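Local coordinates for protein cohesin (Archaeoglobus fulgidus, PDB 2XDH) that forms the cohesin module of a longer archaeal protein and probably binds partner dockerin modules, as cohesins of its family do, at residues Leu35-Pro40 / Ser83-Lys88; Ile18-Lys23 / His123-Gln128; Asn66-Gly71 / Val87-Thr92; Gln128-Tyr133 / Val140-Ile145. One frame throughout, in Å; residues are numbered along the deposited sequence. Where two conformers were deposited one is given.

Contact 1 of 4, residues Leu35-Pro40 / Ser83-Lys88; sequences LILSYP and SLFYVK
Phe85 meets Leu35 and Leu37 with the rim of its ring, so between these two strands the aromatic group is used edge-on. The two strands belong to the facing sheets of the cohesin beta-sandwich: 35-38 and 85-88 run roughly the same way, with their axes inclined by 30° and 11.2 Å apart at the closest. That gap is spanned by side chains alone. CD1 of Leu35 lies 3.9 Å from CZ of Phe85, near the ring plane, and the two side chains cross obliquely. In Phe85 the ring carbon CG is wedged between backbone N and carbonyl carbon (chi1 60°), a posture Leu35 shares, and this sends the ring end-on into the interlayer space. Leu37 CD2 comes to the same rim more loosely, 4.5 Å from CE1 of Phe85. The strand carrying Phe85 is irregular just here: Leu84 and Phe85 both face Val22 in a classic beta bulge, and the chain turns a corner at Leu84. Phe59 and Val70 also pack on the Phe85 side chain, the CG2 methyl of Val70 over a ring face. Val87, two residues on, adds its CG2 to the Phe85 edge in the plane of the ring. The same methyl also serves Leu37, whose side chain slides past Val87 in the opposite direction and leaves Leu37 CD2 4.1 Å from Val87 CG2.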
# COMPACT_ATOMS: atom_id res chain seq x y z
N LEU A 35 2.07 -23.69 -2.28
CA LEU A 35 3.14 -23.92 -3.24
C LEU A 35 3.66 -25.34 -3.12
O LEU A 35 3.32 -26.07 -2.18
CB LEU A 35 4.26 -22.91 -3.05
CG LEU A 35 4.97 -22.84 -1.69
CD1 LEU A 35 5.98 -23.99 -1.53
CD2 LEU A 35 5.68 -21.51 -1.54
N ILE A 36 4.48 -25.72 -4.11
CA ILE A 36 5.15 -26.99 -4.13
C ILE A 36 6.64 -26.72 -4.26
O ILE A 36 7.06 -25.95 -5.13
CB ILE A 36 4.70 -27.83 -5.33
CG1 ILE A 36 3.21 -28.16 -5.21
CG2 ILE A 36 5.51 -29.10 -5.42
CD1 ILE A 36 2.68 -28.90 -6.42
N LEU A 37 7.43 -27.31 -3.36
CA LEU A 37 8.89 -27.28 -3.49
C LEU A 37 9.36 -28.65 -3.91
O LEU A 37 9.16 -29.63 -3.18
CB LEU A 37 9.54 -26.94 -2.15
CG LEU A 37 11.08 -26.97 -2.16
CD1 LEU A 37 11.63 -25.80 -2.96
CD2 LEU A 37 11.62 -26.92 -0.73
N SER A 38 9.96 -28.76 -5.09
CA SER A 38 10.50 -30.04 -5.52
C SER A 38 11.96 -30.10 -5.13
O SER A 38 12.66 -29.09 -5.16
CB SER A 38 10.34 -30.22 -7.03
OG SER A 38 8.97 -30.32 -7.39
N TYR A 39 12.43 -31.29 -4.76
CA TYR A 39 13.82 -31.45 -4.34
C TYR A 39 14.46 -32.69 -4.98
O TYR A 39 13.77 -33.62 -5.36
CB TYR A 39 13.89 -31.54 -2.82
CG TYR A 39 13.08 -32.67 -2.24
CD1 TYR A 39 13.66 -33.89 -1.96
CD2 TYR A 39 11.72 -32.51 -1.97
CE1 TYR A 39 12.92 -34.94 -1.43
CE2 TYR A 39 10.97 -33.55 -1.44
CZ TYR A 39 11.58 -34.76 -1.17
OH TYR A 39 10.85 -35.80 -0.64
N PRO A 40 15.80 -32.68 -5.11
CA PRO A 40 16.52 -33.78 -5.77
C PRO A 40 16.56 -35.09 -4.98
O PRO A 40 16.37 -35.09 -3.77
CB PRO A 40 17.94 -33.22 -5.92
CG PRO A 40 18.06 -32.17 -4.85
CD PRO A 40 16.69 -31.58 -4.71
N SER A 83 11.54 -15.56 6.14
CA SER A 83 11.32 -16.94 5.76
C SER A 83 9.86 -17.36 5.97
O SER A 83 9.22 -16.99 6.96
CB SER A 83 12.26 -17.87 6.53
OG SER A 83 12.23 -17.58 7.92
N LEU A 84 9.35 -18.13 5.01
CA LEU A 84 8.02 -18.73 5.07
C LEU A 84 8.10 -20.08 5.76
O LEU A 84 7.20 -20.46 6.50
CB LEU A 84 7.47 -18.91 3.66
CG LEU A 84 7.20 -17.62 2.90
CD1 LEU A 84 6.72 -17.94 1.49
CD2 LEU A 84 6.16 -16.80 3.67
N PHE A 85 9.17 -20.82 5.48
CA PHE A 85 9.40 -22.09 6.16
C PHE A 85 10.83 -22.53 5.93
O PHE A 85 11.52 -21.96 5.10
CB PHE A 85 8.39 -23.17 5.73
CG PHE A 85 8.41 -23.50 4.24
CD1 PHE A 85 9.15 -24.57 3.76
CD2 PHE A 85 7.65 -22.76 3.34
CE1 PHE A 85 9.16 -24.89 2.41
CE2 PHE A 85 7.65 -23.07 1.98
CZ PHE A 85 8.41 -24.14 1.51
N TYR A 86 11.27 -23.53 6.69
CA TYR A 86 12.61 -24.09 6.56
C TYR A 86 12.40 -25.57 6.31
O TYR A 86 11.50 -26.18 6.90
CB TYR A 86 13.40 -23.91 7.88
CG TYR A 86 14.04 -22.55 8.04
CD1 TYR A 86 15.35 -22.32 7.61
CD2 TYR A 86 13.36 -21.49 8.64
CE1 TYR A 86 15.96 -21.08 7.75
CE2 TYR A 86 13.96 -20.23 8.78
CZ TYR A 86 15.26 -20.04 8.33
OH TYR A 86 15.88 -18.81 8.45
N VAL A 87 13.19 -26.16 5.43
CA VAL A 87 13.16 -27.60 5.28
C VAL A 87 14.46 -28.19 5.81
O VAL A 87 15.55 -27.76 5.45
CB VAL A 87 12.90 -28.05 3.81
CG1 VAL A 87 12.83 -29.57 3.73
CG2 VAL A 87 11.60 -27.45 3.30
N LYS A 88 14.34 -29.15 6.72
CA LYS A 88 15.52 -29.86 7.18
C LYS A 88 15.70 -31.07 6.29
O LYS A 88 14.82 -31.94 6.22
CB LYS A 88 15.37 -30.28 8.65
CG LYS A 88 16.65 -30.87 9.24
CD LYS A 88 16.48 -31.22 10.71
CE LYS A 88 17.84 -31.44 11.37
NZ LYS A 88 18.73 -30.25 11.14

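Contact 2 of 4, residues Ile18-Lys23 / His123-Gln128; sequences IQVPVK and HALTLQ
Val20 and Leu125 meet tip to tip, with Val20 CG1 4.1 Å from Leu125 CD1. Two residues further along each strand Val22 and Leu127 make the second apolar pair; Val22 CG1 and Leu127 CD2 are also 4.1 Å apart, but here the side chains slide past each other in opposite directions. Both valines use the methyl that lies trans to their own backbone N (chi1 177° in Val20), the branch that projects across the gap. The backbones stay well apart, with CA of Val22 9.1 Å from CA of Leu127, and all four of these side chains are buried. Ile5 touches both Val22 and Leu127 and continues the core beyond them.

The outer side of strand 123-128 is quite different. Thr126 OG1 donates to Gln128 OE1 over 2.7 Å, in the amide plane and onto a lone pair, at a partly exposed surface. Gln128 NE2 has a further, weak hydrogen bond to Ser38 OG on the adjoining strand. Thr126, Gln128 and Ser38 were all modelled in two conformers, so both bonds describe one state only. Aliphatic residues inside, polar ones outside and two layers joined by side chains are the pattern of the cohesin beta-sandwich.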
# COMPACT_ATOMS: atom_id res chain seq x y z
N ILE A 18 21.05 -30.50 6.38
CA ILE A 18 21.07 -29.10 6.00
C ILE A 18 19.72 -28.48 6.27
O ILE A 18 18.70 -29.16 6.30
CB ILE A 18 21.37 -28.90 4.50
CG1 ILE A 18 20.28 -29.56 3.65
CG2 ILE A 18 22.73 -29.44 4.15
CD1 ILE A 18 20.39 -29.25 2.17
N GLN A 19 19.71 -27.16 6.47
CA GLN A 19 18.47 -26.43 6.69
C GLN A 19 18.33 -25.42 5.55
O GLN A 19 19.15 -24.52 5.42
CB GLN A 19 18.53 -25.72 8.04
CG GLN A 19 17.19 -25.24 8.56
CD GLN A 19 16.60 -26.17 9.60
OE1 GLN A 19 17.29 -27.05 10.13
NE2 GLN A 19 15.32 -25.99 9.90
N VAL A 20 17.30 -25.59 4.73
CA VAL A 20 17.08 -24.72 3.57
C VAL A 20 15.80 -23.93 3.74
O VAL A 20 14.72 -24.50 3.86
CB VAL A 20 16.93 -25.54 2.28
CG1 VAL A 20 16.64 -24.62 1.11
CG2 VAL A 20 18.20 -26.39 2.02
N PRO A 21 15.92 -22.60 3.78
CA PRO A 21 14.72 -21.78 3.90
C PRO A 21 14.07 -21.55 2.55
O PRO A 21 14.75 -21.57 1.52
CB PRO A 21 15.27 -20.45 4.42
CG PRO A 21 16.63 -20.35 3.75
CD PRO A 21 17.16 -21.78 3.74
N VAL A 22 12.76 -21.32 2.56
CA VAL A 22 12.08 -20.70 1.43
C VAL A 22 11.59 -19.34 1.93
O VAL A 22 10.87 -19.26 2.94
CB VAL A 22 10.91 -21.56 0.95
CG1 VAL A 22 10.05 -20.80 -0.05
CG2 VAL A 22 11.45 -22.87 0.35
N LYS A 23 12.00 -18.28 1.26
CA LYS A 23 11.78 -16.93 1.76
C LYS A 23 10.81 -16.18 0.87
O LYS A 23 10.62 -16.53 -0.30
CB LYS A 23 13.09 -16.14 1.78
CG LYS A 23 14.20 -16.76 2.58
CD LYS A 23 15.53 -16.13 2.17
CE LYS A 23 15.95 -16.61 0.79
NZ LYS A 23 17.29 -16.08 0.42
N HIS A 123 21.89 -29.51 -8.27
CA HIS A 123 20.50 -29.94 -8.29
C HIS A 123 19.58 -28.77 -7.98
O HIS A 123 19.95 -27.87 -7.24
CB HIS A 123 20.27 -31.05 -7.26
CG HIS A 123 21.17 -32.23 -7.43
ND1 HIS A 123 20.81 -33.32 -8.20
CD2 HIS A 123 22.40 -32.50 -6.94
CE1 HIS A 123 21.79 -34.21 -8.17
NE2 HIS A 123 22.77 -33.74 -7.41
N ALA A 124 18.37 -28.81 -8.53
CA ALA A 124 17.42 -27.72 -8.37
C ALA A 124 16.53 -27.95 -7.18
O ALA A 124 16.11 -29.09 -6.93
CB ALA A 124 16.57 -27.57 -9.63
N LEU A 125 16.26 -26.89 -6.42
CA LEU A 125 15.17 -26.89 -5.45
C LEU A 125 14.15 -25.98 -6.09
O LEU A 125 14.31 -24.76 -6.06
CB LEU A 125 15.64 -26.32 -4.12
CG LEU A 125 16.66 -27.24 -3.41
CD1 LEU A 125 17.50 -26.48 -2.40
CD2 LEU A 125 15.92 -28.39 -2.75
N THR A 126 13.13 -26.58 -6.71
CA THR A 126 12.22 -25.82 -7.55
C THR A 126 10.91 -25.45 -6.86
O THR A 126 10.33 -26.25 -6.13
CB THR A 126 11.88 -26.59 -8.85
OG1 THR A 126 11.03 -27.71 -8.54
CG2 THR A 126 13.14 -27.09 -9.52
N LEU A 127 10.46 -24.23 -7.11
CA LEU A 127 9.17 -23.76 -6.60
C LEU A 127 8.18 -23.76 -7.76
O LEU A 127 8.44 -23.18 -8.81
CB LEU A 127 9.32 -22.32 -6.10
CG LEU A 127 10.13 -22.19 -4.80
CD1 LEU A 127 10.54 -20.76 -4.59
CD2 LEU A 127 9.31 -22.73 -3.60
N GLN A 128 7.03 -24.39 -7.57
CA GLN A 128 6.01 -24.32 -8.60
C GLN A 128 4.63 -24.52 -8.02
O GLN A 128 4.46 -24.66 -6.80
CB GLN A 128 6.28 -25.33 -9.72
CG GLN A 128 6.24 -26.77 -9.26
CD GLN A 128 7.60 -27.28 -8.85
OE1 GLN A 128 8.62 -26.85 -9.38
NE2 GLN A 128 7.62 -28.21 -7.90

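Contact 3 of 4, residues Asn66-Gly71 / Val87-Thr92; sequences NQIKVG and VKFRVT
Ile68 carries this contact, with Val87 second and Phe89 a smaller third. The end methyl of Ile68 settles between the two branches of Val87: CD1 of Ile68 is 3.8 Å from Val87 CG1 and 3.9 Å from Val87 CG2. The two side chains reach toward each other tip to tip, which lets short aliphatic groups bridge backbones whose CA atoms, in Ile68 and Val87, are 9.2 Å apart. What gives Ile68 its reach is a CG1 branch placed trans to its carbonyl carbon (chi1 -53°) and then extended out to CD1, while CG2, trans to the backbone N, makes no contact with Val87.

Phe89 joins from beside Val87. Its CB does not head straight for the strand 67-71, yet the far end of the ring closes in, and CZ of Phe89 lies 4.3 Å from Ile68 CD1, approached obliquely. One face of the same ring is covered by its neighbour two residues back: Val87 CG1 sits 3.4 Å above the Phe89 ring plane, displaced toward the rim. The Val87 methyl therefore touches Ile68 and the Phe89 face at once, and the three residues form a compact apolar cluster. Tyr39 and Val45 both pack on Ile68 and on Phe89, closing the cluster from outside the two strands.

Lys69 turns the other way, to an exposed surface where its NZ forms a salt bridge with Glu64. On the inward side, strand 67-71, bonded through its backbone to strand 17-38, lies over strand 87-91 of the opposing layer: apolar packing between the two sheets of the cohesin sandwich.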
# COMPACT_ATOMS: atom_id res chain seq x y z
N ASN A 66 9.06 -36.60 -4.49
CA ASN A 66 10.08 -35.57 -4.44
C ASN A 66 9.51 -34.17 -4.39
O ASN A 66 10.10 -33.23 -4.91
CB ASN A 66 11.03 -35.71 -5.63
CG ASN A 66 12.09 -36.77 -5.41
OD1 ASN A 66 12.15 -37.39 -4.35
ND2 ASN A 66 12.94 -36.98 -6.41
N GLN A 67 8.35 -34.01 -3.76
CA GLN A 67 7.83 -32.66 -3.58
C GLN A 67 7.16 -32.43 -2.24
O GLN A 67 6.54 -33.32 -1.67
CB GLN A 67 6.93 -32.23 -4.75
CG GLN A 67 5.71 -33.05 -5.00
CD GLN A 67 5.07 -32.70 -6.34
OE1 GLN A 67 5.76 -32.42 -7.31
NE2 GLN A 67 3.74 -32.71 -6.39
N ILE A 68 7.32 -31.21 -1.73
CA ILE A 68 6.72 -30.81 -0.47
C ILE A 68 5.63 -29.81 -0.79
O ILE A 68 5.91 -28.74 -1.32
CB ILE A 68 7.76 -30.15 0.44
CG1 ILE A 68 8.98 -31.06 0.58
CG2 ILE A 68 7.13 -29.82 1.80
CD1 ILE A 68 10.25 -30.34 1.02
N LYS A 69 4.38 -30.17 -0.51
CA LYS A 69 3.28 -29.24 -0.69
C LYS A 69 3.09 -28.49 0.61
O LYS A 69 2.97 -29.09 1.68
CB LYS A 69 1.99 -29.99 -1.06
CG LYS A 69 2.07 -30.70 -2.41
CD LYS A 69 0.73 -31.25 -2.87
CE LYS A 69 0.81 -31.71 -4.32
NZ LYS A 69 -0.44 -32.36 -4.80
N VAL A 70 3.07 -27.16 0.52
CA VAL A 70 3.00 -26.33 1.70
C VAL A 70 1.82 -25.40 1.57
O VAL A 70 1.59 -24.81 0.52
CB VAL A 70 4.28 -25.47 1.86
CG1 VAL A 70 4.10 -24.47 3.00
CG2 VAL A 70 5.49 -26.38 2.09
N GLY A 71 1.06 -25.27 2.66
CA GLY A 71 -0.07 -24.38 2.68
C GLY A 71 0.09 -23.45 3.87
O GLY A 71 0.36 -23.90 4.99
N VAL A 87 13.19 -26.16 5.43
CA VAL A 87 13.16 -27.60 5.28
C VAL A 87 14.46 -28.19 5.81
O VAL A 87 15.55 -27.76 5.45
CB VAL A 87 12.90 -28.05 3.81
CG1 VAL A 87 12.83 -29.57 3.73
CG2 VAL A 87 11.60 -27.45 3.30
N LYS A 88 14.34 -29.15 6.72
CA LYS A 88 15.52 -29.86 7.18
C LYS A 88 15.70 -31.07 6.29
O LYS A 88 14.82 -31.94 6.22
CB LYS A 88 15.37 -30.28 8.65
CG LYS A 88 16.65 -30.87 9.24
CD LYS A 88 16.48 -31.22 10.71
CE LYS A 88 17.84 -31.44 11.37
NZ LYS A 88 18.73 -30.25 11.14
N PHE A 89 16.83 -31.12 5.58
CA PHE A 89 17.13 -32.22 4.68
C PHE A 89 18.29 -33.01 5.25
O PHE A 89 19.10 -32.50 6.02
CB PHE A 89 17.58 -31.72 3.32
CG PHE A 89 16.47 -31.17 2.45
CD1 PHE A 89 15.50 -32.01 1.94
CD2 PHE A 89 16.45 -29.82 2.11
CE1 PHE A 89 14.51 -31.51 1.11
CE2 PHE A 89 15.48 -29.31 1.30
CZ PHE A 89 14.49 -30.15 0.79
N ARG A 90 18.38 -34.27 4.84
CA ARG A 90 19.57 -35.06 5.10
C ARG A 90 20.15 -35.41 3.76
O ARG A 90 19.42 -35.80 2.84
CB ARG A 90 19.22 -36.33 5.87
CG ARG A 90 20.32 -37.37 5.81
CD ARG A 90 20.53 -38.00 7.17
NE ARG A 90 21.45 -39.13 7.10
CZ ARG A 90 21.67 -39.97 8.10
NH1 ARG A 90 21.03 -39.80 9.25
NH2 ARG A 90 22.52 -40.97 7.95
N VAL A 91 21.45 -35.23 3.62
CA VAL A 91 22.12 -35.52 2.36
C VAL A 91 22.43 -37.01 2.28
O VAL A 91 23.29 -37.51 3.01
CB VAL A 91 23.41 -34.70 2.21
CG1 VAL A 91 24.05 -34.93 0.84
CG2 VAL A 91 23.12 -33.22 2.44
N THR A 92 21.73 -37.71 1.41
CA THR A 92 21.88 -39.16 1.28
C THR A 92 23.04 -39.53 0.36
O THR A 92 23.02 -39.24 -0.84
CB THR A 92 20.59 -39.79 0.73
OG1 THR A 92 20.38 -39.36 -0.62
CG2 THR A 92 19.40 -39.37 1.58

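Contact 4 of 4, residues Gln128-Tyr133 / Val140-Ile145; sequences QGIEIY and VKVATI
Ile132 holds its CG1 trans to the backbone N (chi1 174°) and continues extended, a shape that carries its CD1 to Val142, 3.7 Å from Val142 CG1. In Val142 the first torsion puts CG1 trans to the carbonyl carbon and tucks CG2 in between N and C; that second methyl approaches Ile130, 3.9 Å from CG2 of Ile130. Val142 was modelled in two conformers, so these details describe one of them. Lower down the same isoleucine, CG1 of Ile132 rests 3.9 Å from CB of Val140. Val140 in turn lays its CG2 against the backbone of Tyr133, 3.7 Å from Tyr133 C.

A single backbone bond ties the two segments: Val140 N donates to Ile132 O over 3.0 Å, nearly straight at 163°. Away from this bond the arms diverge. CA of Tyr133 and CA of Val140 are 5.2 Å apart, whereas the axes of strands 130-133 and 142-145 come no nearer than 9.5 Å, and side chains occupy the widening gap. Each arm finds its own backbone partner: Glu131 and Tyr133 bond to strand 17-38, Ala143 to Thr3.

The turn between the arms carries Asp136, a magnesium-binding residue in a structure of this protein, though the metal is not bound to this chain here; the Tyr133 side chain is about 8 Å from that of Asp136. The whole is a splayed beta hairpin at one end of the cohesin sandwich, near its surface, leading into a metal-binding turn.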
# COMPACT_ATOMS: atom_id res chain seq x y z
N GLN A 128 7.03 -24.39 -7.57
CA GLN A 128 6.01 -24.32 -8.60
C GLN A 128 4.63 -24.52 -8.02
O GLN A 128 4.46 -24.66 -6.80
CB GLN A 128 6.28 -25.33 -9.72
CG GLN A 128 6.24 -26.77 -9.26
CD GLN A 128 7.60 -27.28 -8.85
OE1 GLN A 128 8.62 -26.85 -9.38
NE2 GLN A 128 7.62 -28.21 -7.90
N GLY A 129 3.64 -24.52 -8.90
CA GLY A 129 2.25 -24.67 -8.48
C GLY A 129 1.82 -23.58 -7.53
O GLY A 129 0.99 -23.80 -6.64
N ILE A 130 2.37 -22.38 -7.69
CA ILE A 130 2.10 -21.33 -6.68
C ILE A 130 0.68 -20.77 -6.78
O ILE A 130 0.18 -20.49 -7.88
CB ILE A 130 3.15 -20.21 -6.78
CG1 ILE A 130 4.50 -20.73 -6.28
CG2 ILE A 130 2.73 -19.00 -5.98
CD1 ILE A 130 5.61 -19.96 -6.80
N GLU A 131 0.01 -20.64 -5.64
CA GLU A 131 -1.28 -19.97 -5.58
C GLU A 131 -1.20 -18.99 -4.42
O GLU A 131 -1.02 -19.39 -3.27
CB GLU A 131 -2.38 -21.00 -5.35
CG GLU A 131 -2.33 -22.15 -6.35
CD GLU A 131 -3.39 -23.21 -6.08
OE1 GLU A 131 -3.86 -23.30 -4.93
OE2 GLU A 131 -3.75 -23.95 -7.02
N ILE A 132 -1.30 -17.69 -4.70
CA ILE A 132 -1.09 -16.73 -3.62
C ILE A 132 -2.10 -15.61 -3.71
O ILE A 132 -2.39 -15.11 -4.80
CB ILE A 132 0.37 -16.23 -3.66
CG1 ILE A 132 0.61 -15.12 -2.64
CG2 ILE A 132 0.72 -15.77 -5.06
CD1 ILE A 132 2.07 -14.77 -2.49
N TYR A 133 -2.67 -15.24 -2.56
CA TYR A 133 -3.72 -14.21 -2.48
C TYR A 133 -3.46 -13.26 -1.33
O TYR A 133 -2.91 -13.66 -0.30
CB TYR A 133 -5.09 -14.86 -2.26
CG TYR A 133 -5.51 -15.77 -3.38
CD1 TYR A 133 -6.25 -15.29 -4.45
CD2 TYR A 133 -5.16 -17.11 -3.38
CE1 TYR A 133 -6.63 -16.11 -5.49
CE2 TYR A 133 -5.54 -17.95 -4.42
CZ TYR A 133 -6.27 -17.44 -5.47
OH TYR A 133 -6.65 -18.26 -6.51
N VAL A 140 -2.17 -12.42 -6.19
CA VAL A 140 -0.94 -11.66 -6.06
C VAL A 140 -0.01 -12.16 -7.14
O VAL A 140 0.16 -13.37 -7.29
CB VAL A 140 -0.30 -11.89 -4.68
CG1 VAL A 140 1.10 -11.21 -4.59
CG2 VAL A 140 -1.21 -11.36 -3.57
N LYS A 141 0.58 -11.25 -7.90
CA LYS A 141 1.60 -11.63 -8.88
C LYS A 141 2.90 -11.83 -8.14
O LYS A 141 3.30 -10.99 -7.34
CB LYS A 141 1.79 -10.53 -9.92
CG LYS A 141 0.53 -10.15 -10.69
CD LYS A 141 -0.05 -11.33 -11.47
CE LYS A 141 -1.36 -10.91 -12.17
NZ LYS A 141 -2.40 -10.58 -11.14
N VAL A 142 3.54 -12.96 -8.40
CA VAL A 142 4.81 -13.26 -7.77
C VAL A 142 5.81 -13.71 -8.81
O VAL A 142 5.46 -14.27 -9.86
CB VAL A 142 4.66 -14.36 -6.72
CG1 VAL A 142 4.00 -13.79 -5.48
CG2 VAL A 142 3.85 -15.51 -7.29
N ALA A 143 7.07 -13.45 -8.52
CA ALA A 143 8.16 -14.03 -9.29
C ALA A 143 8.71 -15.15 -8.42
O ALA A 143 8.55 -15.13 -7.22
CB ALA A 143 9.23 -12.98 -9.57
N THR A 144 9.36 -16.14 -9.02
CA THR A 144 9.96 -17.19 -8.21
C THR A 144 11.43 -17.32 -8.56
O THR A 144 11.84 -17.03 -9.69
CB THR A 144 9.27 -18.54 -8.44
OG1 THR A 144 9.40 -18.91 -9.81
CG2 THR A 144 7.80 -18.43 -8.11
N ILE A 145 12.22 -17.74 -7.57
CA ILE A 145 13.63 -18.03 -7.77
C ILE A 145 13.95 -19.37 -7.13
O ILE A 145 13.76 -19.55 -5.93
CB ILE A 145 14.52 -16.94 -7.18
CG1 ILE A 145 14.18 -15.59 -7.84
CG2 ILE A 145 16.02 -17.26 -7.41
CD1 ILE A 145 15.10 -14.47 -7.40

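In the fold
Contacts 1, 2 and 3 form one continuous core: the centre of contact 1 lies 5 Å from that of contact 2 and 6 Å from that of contact 3. The long strand 17-38 ties them together, since its start supplies contact 2 and its end contact 1, while strand 82-91 serves both 1 and 3. Along the chain, contact 2 spans the sequence that holds contacts 1 and 3, and contact 4 follows at the far end. Contact 4 shares Gln128 with contact 2 but is centred 14 Å from it and 19 Å from contact 3. The sandwich core and the hairpin whose turn carries the Asp136 metal site are thus joined through strand 123-134.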